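Local structure of transcriptional regulator, LacI family (Corynebacterium glutamicum, 3H5T) at residues Ala183-Ala187 and Gly188-Ile192; His254-Glu257 and Val258-Leu262. The protein activates transcription of the inositol phosphate synthase gene in an inositol-dependent way, binding a palindromic promoter motif and regulating cell wall biogenesis. All coordinates share one frame; numbering follows the deposited sequence.

Contact 1: residues Ala183-Ala187 and Gly188-Ile192; sequences ALIDA and GHRKI
A Schellman motif closes helix 178-186 here, with Gly188 as its C-prime residue, and the chain then turns into strand 192-197 of the five-stranded sheet in the periplasmic-binding-protein-like part of this LacI-family regulator. The two bonds of the motif are His189 N to Leu184 O at 3.2 Å and Gly188 N to Ile185 O at 2.8 Å. They meet their acceptors differently: His189 N lies only 20° from the carbonyl plane of Leu184, whereas Gly188 N sits well above that of Ile185, 60° out of it. Leu184 O is gripped twice, since Ala187 N also donates to it, from the opposite face of its plane. Gly188 has a positive phi, which favours glycine. The turn brings Ile192 back against Leu184 and Ile185 of the last helical turn. Leu184 CD1 meets Ile192 CG2 at 4.0 Å, and Ile185 CD1 touches Ile192 CD1, the latter two side chains crossing at about a right angle. Leu184 continues inward onto Ala271 and Leu273 of strand 271-274, while Ile185 and Ile192 both reach Phe232 of helix 221-235, so this small apolar group ties the helix end to the sheet and to a neighbouring helix. The His189 ring has Leu184 O at its edge, in plane; ND1 is hydrogen-bonded to Thr270 OG1 and NE2 weakly to Ala358 O, which together would restrain the ring's rotation. On the more exposed side the bend of Arg190 at chi2 (-66°) turns its guanidinium back toward Ile185 and the carbonyl of His189. There NH1 makes a weak bond to His189 O, and Ile185 CG2 lies over one guanidinium face, 4.1 Å above its plane and offset toward the rim.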
ATOM      1  N   ALA A 183      11.073  13.916 -13.911  1.00 35.44           N
ATOM      2  CA  ALA A 183      11.789  14.832 -13.036  1.00 36.13           C
ATOM      3  C   ALA A 183      13.286  14.543 -13.087  1.00 36.12           C
ATOM      4  O   ALA A 183      14.106  15.455 -12.971  1.00 37.78           O
ATOM      5  CB  ALA A 183      11.275  14.707 -11.599  1.00 35.55           C
ATOM      6  N   LEU A 184      13.642  13.274 -13.263  1.00 36.11           N
ATOM      7  CA  LEU A 184      15.050  12.895 -13.332  1.00 36.33           C
ATOM      8  C   LEU A 184      15.652  13.373 -14.641  1.00 36.35           C
ATOM      9  O   LEU A 184      16.788  13.844 -14.674  1.00 37.02           O
ATOM     10  CB  LEU A 184      15.220  11.374 -13.223  1.00 34.27           C
ATOM     11  CG  LEU A 184      15.013  10.739 -11.849  1.00 33.29           C
ATOM     12  CD1 LEU A 184      15.238   9.244 -11.937  1.00 31.54           C
ATOM     13  CD2 LEU A 184      15.976  11.368 -10.852  1.00 33.83           C
ATOM     14  N   ILE A 185      14.883  13.247 -15.716  1.00 36.47           N
ATOM     15  CA  ILE A 185      15.336  13.667 -17.035  1.00 37.34           C
ATOM     16  C   ILE A 185      15.470  15.190 -17.090  1.00 38.38           C
ATOM     17  O   ILE A 185      16.409  15.715 -17.686  1.00 38.34           O
ATOM     18  CB  ILE A 185      14.346  13.221 -18.133  1.00 36.93           C
ATOM     19  CG1 ILE A 185      14.253  11.692 -18.168  1.00 36.07           C
ATOM     20  CG2 ILE A 185      14.788  13.765 -19.485  1.00 35.89           C
ATOM     21  CD1 ILE A 185      15.513  11.006 -18.617  1.00 36.73           C
ATOM     22  N   ASP A 186      14.530  15.889 -16.457  1.00 38.40           N
ATOM     23  CA  ASP A 186      14.540  17.342 -16.443  1.00 38.91           C
ATOM     24  C   ASP A 186      15.740  17.929 -15.710  1.00 39.63           C
ATOM     25  O   ASP A 186      16.053  19.109 -15.874  1.00 39.39           O
ATOM     26  CB  ASP A 186      13.239  17.873 -15.838  1.00 38.81           C
ATOM     27  CG  ASP A 186      12.040  17.608 -16.724  1.00 40.02           C
ATOM     28  OD1 ASP A 186      12.243  17.362 -17.931  1.00 41.10           O
ATOM     29  OD2 ASP A 186      10.896  17.657 -16.219  1.00 41.07           O
ATOM     30  N   ALA A 187      16.406  17.112 -14.897  1.00 39.99           N
ATOM     31  CA  ALA A 187      17.593  17.566 -14.174  1.00 40.08           C
ATOM     32  C   ALA A 187      18.838  17.115 -14.940  1.00 40.16           C
ATOM     33  O   ALA A 187      19.951  17.153 -14.424  1.00 40.66           O
ATOM     34  CB  ALA A 187      17.606  17.007 -12.752  1.00 39.85           C
ATOM     35  N   GLY A 188      18.623  16.666 -16.173  1.00 40.85           N
ATOM     36  CA  GLY A 188      19.720  16.243 -17.024  1.00 40.42           C
ATOM     37  C   GLY A 188      20.398  14.919 -16.738  1.00 40.39           C
ATOM     38  O   GLY A 188      21.503  14.683 -17.227  1.00 41.87           O
ATOM     39  N   HIS A 189      19.762  14.047 -15.963  1.00 39.28           N
ATOM     40  CA  HIS A 189      20.367  12.749 -15.662  1.00 37.75           C
ATOM     41  C   HIS A 189      20.136  11.772 -16.817  1.00 37.24           C
ATOM     42  O   HIS A 189      19.042  11.707 -17.374  1.00 37.98           O
ATOM     43  CB  HIS A 189      19.778  12.181 -14.368  1.00 36.33           C
ATOM     44  CG  HIS A 189      20.214  12.905 -13.131  1.00 33.81           C
ATOM     45  ND1 HIS A 189      21.317  12.524 -12.395  1.00 33.17           N
ATOM     46  CD2 HIS A 189      19.694  13.980 -12.494  1.00 32.13           C
ATOM     47  CE1 HIS A 189      21.455  13.330 -11.360  1.00 31.06           C
ATOM     48  NE2 HIS A 189      20.483  14.224 -11.396  1.00 31.71           N
ATOM     49  N   ARG A 190      21.172  11.022 -17.181  1.00 36.85           N
ATOM     50  CA  ARG A 190      21.065  10.048 -18.267  1.00 37.80           C
ATOM     51  C   ARG A 190      21.626   8.693 -17.833  1.00 37.35           C
ATOM     52  O   ARG A 190      21.294   7.660 -18.404  1.00 37.25           O
ATOM     53  CB  ARG A 190      21.804  10.547 -19.521  1.00 38.19           C
ATOM     54  CG  ARG A 190      21.229  11.819 -20.148  1.00 38.81           C
ATOM     55  CD  ARG A 190      19.828  11.605 -20.715  1.00 39.28           C
ATOM     56  NE  ARG A 190      19.264  12.825 -21.298  1.00 40.23           N
ATOM     57  CZ  ARG A 190      18.959  13.922 -20.607  1.00 41.47           C
ATOM     58  NH1 ARG A 190      19.163  13.964 -19.296  1.00 41.90           N
ATOM     59  NH2 ARG A 190      18.453  14.983 -21.227  1.00 39.86           N
ATOM     60  N   LYS A 191      22.496   8.704 -16.832  1.00 37.40           N
ATOM     61  CA  LYS A 191      23.053   7.464 -16.315  1.00 36.71           C
ATOM     62  C   LYS A 191      22.188   7.105 -15.115  1.00 35.79           C
ATOM     63  O   LYS A 191      22.564   7.311 -13.961  1.00 34.90           O
ATOM     64  CB  LYS A 191      24.517   7.656 -15.904  1.00 39.06           C
ATOM     65  CG  LYS A 191      25.444   7.930 -17.087  1.00 42.40           C
ATOM     66  CD  LYS A 191      26.872   7.491 -16.799  1.00 44.32           C
ATOM     67  CE  LYS A 191      27.716   7.535 -18.062  1.00 45.83           C
ATOM     68  NZ  LYS A 191      29.082   6.973 -17.848  1.00 48.63           N
ATOM     69  N   ILE A 192      21.010   6.566 -15.415  1.00 35.41           N
ATOM     70  CA  ILE A 192      20.034   6.207 -14.400  1.00 33.00           C
ATOM     71  C   ILE A 192      19.927   4.708 -14.147  1.00 31.92           C
ATOM     72  O   ILE A 192      20.013   3.902 -15.066  1.00 32.11           O
ATOM     73  CB  ILE A 192      18.642   6.742 -14.801  1.00 33.12           C
ATOM     74  CG1 ILE A 192      18.750   8.228 -15.154  1.00 31.43           C
ATOM     75  CG2 ILE A 192      17.647   6.544 -13.655  1.00 31.70           C
ATOM     76  CD1 ILE A 192      17.533   8.790 -15.849  1.00 30.58           C
TER

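Contact 2: residues His254-Glu257 and Val258-Leu262; sequences HNFE and VAKEL
Phe256 and Lys260 lie one turn apart on helix 252-265, which flanks the five-stranded sheet of the LacI-type sugar-binding region, and mark its looser side; the tight side is formed by Val258 and Ala259, both buried. Val258 also packs on Met245 of strand 244-247, on the side of the helix that faces the sheet. Its CG1 stands between the backbone N and the carbonyl carbon (chi1 79°), a rotation that sets this methyl against the preceding turn, 3.3 Å from Asn255 O. Ala259 CB lies near two carbonyl oxygens of the same turn, Asn255 O and Phe256 O. The backbone beneath is ordinary alpha-helix: Val258 N to His254 O and Glu261 N to Glu257 O are both 2.9 Å, the second almost straight at 171°. Ala259 N is held less firmly, dividing itself between weak bonds to Asn255 O and Phe256 O, while Lys260 N gives Phe256 O a straighter one. Toward the more exposed face the contact rests on long side chains. The lysine chain bends at chi3 (-63°), bringing CE to 3.4 Å from Phe256 CE2. The approach is oblique to the ring, with the methylene and the ammonium both beside CE2. Phe256 also touches Ser289 of helix 277-289. Glu257, exposed, holds OE1 at 4.9 Å from Lys260 NZ, too far for a salt bridge, and its OE2 makes a weak bond to Gln253 NE2. The lysine end thus lies against the phenyl ring through CE and NZ, and the Lys260 side chain also touches Tyr286 of helix 277-289; the glutamate would probably add a mild electrostatic attraction across the gap.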
ATOM      1  N   HIS A 254      17.371  -6.041   3.020  1.00 29.54           N
ATOM      2  CA  HIS A 254      17.485  -6.372   1.605  1.00 27.81           C
ATOM      3  C   HIS A 254      17.482  -5.101   0.761  1.00 27.92           C
ATOM      4  O   HIS A 254      18.155  -5.041  -0.270  1.00 28.73           O
ATOM      5  CB  HIS A 254      16.330  -7.273   1.159  1.00 27.03           C
ATOM      6  CG  HIS A 254      16.481  -8.708   1.563  1.00 24.79           C
ATOM      7  ND1 HIS A 254      16.859  -9.092   2.832  1.00 25.70           N
ATOM      8  CD2 HIS A 254      16.253  -9.854   0.878  1.00 24.61           C
ATOM      9  CE1 HIS A 254      16.853 -10.409   2.914  1.00 24.99           C
ATOM     10  NE2 HIS A 254      16.487 -10.896   1.742  1.00 26.96           N
ATOM     11  N   ASN A 255      16.721  -4.094   1.189  1.00 26.71           N
ATOM     12  CA  ASN A 255      16.664  -2.830   0.456  1.00 26.63           C
ATOM     13  C   ASN A 255      18.052  -2.204   0.449  1.00 26.39           C
ATOM     14  O   ASN A 255      18.466  -1.588  -0.526  1.00 26.13           O
ATOM     15  CB  ASN A 255      15.682  -1.842   1.103  1.00 25.24           C
ATOM     16  CG  ASN A 255      14.245  -2.313   1.043  1.00 24.71           C
ATOM     17  OD1 ASN A 255      13.847  -3.038   0.122  1.00 25.10           O
ATOM     18  ND2 ASN A 255      13.449  -1.889   2.015  1.00 17.39           N
ATOM     19  N   PHE A 256      18.756  -2.366   1.565  1.00 28.50           N
ATOM     20  CA  PHE A 256      20.109  -1.847   1.732  1.00 28.92           C
ATOM     21  C   PHE A 256      21.063  -2.594   0.794  1.00 28.51           C
ATOM     22  O   PHE A 256      21.771  -1.989  -0.011  1.00 28.33           O
ATOM     23  CB  PHE A 256      20.555  -2.046   3.183  1.00 28.05           C
ATOM     24  CG  PHE A 256      21.976  -1.649   3.440  1.00 27.87           C
ATOM     25  CD1 PHE A 256      22.288  -0.356   3.839  1.00 28.09           C
ATOM     26  CD2 PHE A 256      23.007  -2.573   3.280  1.00 27.06           C
ATOM     27  CE1 PHE A 256      23.615   0.015   4.076  1.00 30.17           C
ATOM     28  CE2 PHE A 256      24.332  -2.217   3.513  1.00 27.12           C
ATOM     29  CZ  PHE A 256      24.641  -0.923   3.912  1.00 27.65           C
ATOM     30  N   GLU A 257      21.069  -3.915   0.909  1.00 28.13           N
ATOM     31  CA  GLU A 257      21.923  -4.756   0.089  1.00 29.15           C
ATOM     32  C   GLU A 257      21.755  -4.453  -1.397  1.00 28.98           C
ATOM     33  O   GLU A 257      22.716  -4.095  -2.072  1.00 30.96           O
ATOM     34  CB  GLU A 257      21.602  -6.231   0.339  1.00 29.97           C
ATOM     35  CG  GLU A 257      21.823  -6.720   1.767  1.00 32.89           C
ATOM     36  CD  GLU A 257      23.284  -6.733   2.178  1.00 36.78           C
ATOM     37  OE1 GLU A 257      24.160  -6.878   1.297  1.00 39.05           O
ATOM     38  OE2 GLU A 257      23.558  -6.616   3.390  1.00 38.96           O
ATOM     39  N   VAL A 258      20.537  -4.593  -1.910  1.00 28.39           N
ATOM     40  CA  VAL A 258      20.290  -4.345  -3.325  1.00 27.54           C
ATOM     41  C   VAL A 258      20.742  -2.947  -3.755  1.00 26.90           C
ATOM     42  O   VAL A 258      21.100  -2.736  -4.914  1.00 26.37           O
ATOM     43  CB  VAL A 258      18.791  -4.549  -3.690  1.00 27.99           C
ATOM     44  CG1 VAL A 258      17.966  -3.335  -3.290  1.00 26.44           C
ATOM     45  CG2 VAL A 258      18.660  -4.822  -5.180  1.00 28.72           C
ATOM     46  N   ALA A 259      20.737  -1.995  -2.827  1.00 26.17           N
ATOM     47  CA  ALA A 259      21.167  -0.635  -3.149  1.00 27.06           C
ATOM     48  C   ALA A 259      22.694  -0.581  -3.219  1.00 28.07           C
ATOM     49  O   ALA A 259      23.267   0.078  -4.083  1.00 27.11           O
ATOM     50  CB  ALA A 259      20.656   0.340  -2.105  1.00 26.89           C
ATOM     51  N   LYS A 260      23.351  -1.287  -2.307  1.00 28.81           N
ATOM     52  CA  LYS A 260      24.802  -1.321  -2.290  1.00 31.41           C
ATOM     53  C   LYS A 260      25.319  -1.954  -3.580  1.00 31.90           C
ATOM     54  O   LYS A 260      26.193  -1.403  -4.242  1.00 33.35           O
ATOM     55  CB  LYS A 260      25.297  -2.119  -1.079  1.00 32.86           C
ATOM     56  CG  LYS A 260      26.780  -2.453  -1.112  1.00 35.80           C
ATOM     57  CD  LYS A 260      27.185  -3.353   0.054  1.00 38.61           C
ATOM     58  CE  LYS A 260      26.976  -2.660   1.388  1.00 40.53           C
ATOM     59  NZ  LYS A 260      27.471  -3.469   2.541  1.00 43.87           N
ATOM     60  N   GLU A 261      24.759  -3.100  -3.949  1.00 31.60           N
ATOM     61  CA  GLU A 261      25.195  -3.804  -5.151  1.00 31.78           C
ATOM     62  C   GLU A 261      25.093  -2.975  -6.433  1.00 31.63           C
ATOM     63  O   GLU A 261      26.004  -2.982  -7.255  1.00 33.28           O
ATOM     64  CB  GLU A 261      24.392  -5.096  -5.325  1.00 32.69           C
ATOM     65  CG  GLU A 261      25.140  -6.155  -6.104  1.00 33.97           C
ATOM     66  CD  GLU A 261      24.243  -7.242  -6.633  1.00 34.23           C
ATOM     67  OE1 GLU A 261      23.489  -7.842  -5.838  1.00 33.59           O
ATOM     68  OE2 GLU A 261      24.303  -7.496  -7.854  1.00 36.11           O
ATOM     69  N   LEU A 262      23.981  -2.272  -6.602  1.00 30.56           N
ATOM     70  CA  LEU A 262      23.751  -1.456  -7.790  1.00 30.07           C
ATOM     71  C   LEU A 262      24.717  -0.277  -7.918  1.00 31.66           C
ATOM     72  O   LEU A 262      25.241  -0.003  -8.998  1.00 29.80           O
ATOM     73  CB  LEU A 262      22.315  -0.921  -7.781  1.00 27.98           C
ATOM     74  CG  LEU A 262      21.928   0.013  -8.924  1.00 25.52           C
ATOM     75  CD1 LEU A 262      21.791  -0.785 -10.198  1.00 23.98           C
ATOM     76  CD2 LEU A 262      20.628   0.714  -8.600  1.00 25.76           C
TER

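Overall arrangement
Contact 1 (183-192) precedes contact 2 (254-262) along the chain, and both belong to the same domain, built around the five-stranded sheet of 206-207, 244-247, 192-197, 271-274 and 299-302. Their centres are 21 Å apart, and their nearest atoms come within about 7 Å without touching. Contact 1 leads from helix 178-186 into the central strand 192-197. Contact 2 lies within helix 252-265, which connects strand 244-247 to strand 271-274, the two parallel neighbours of that central strand. Strand, helix and strand thus form a parallel beta-alpha-beta crossover passing over strand 192-197, which places both contacts in one alpha/beta subdomain, as in periplasmic binding proteins.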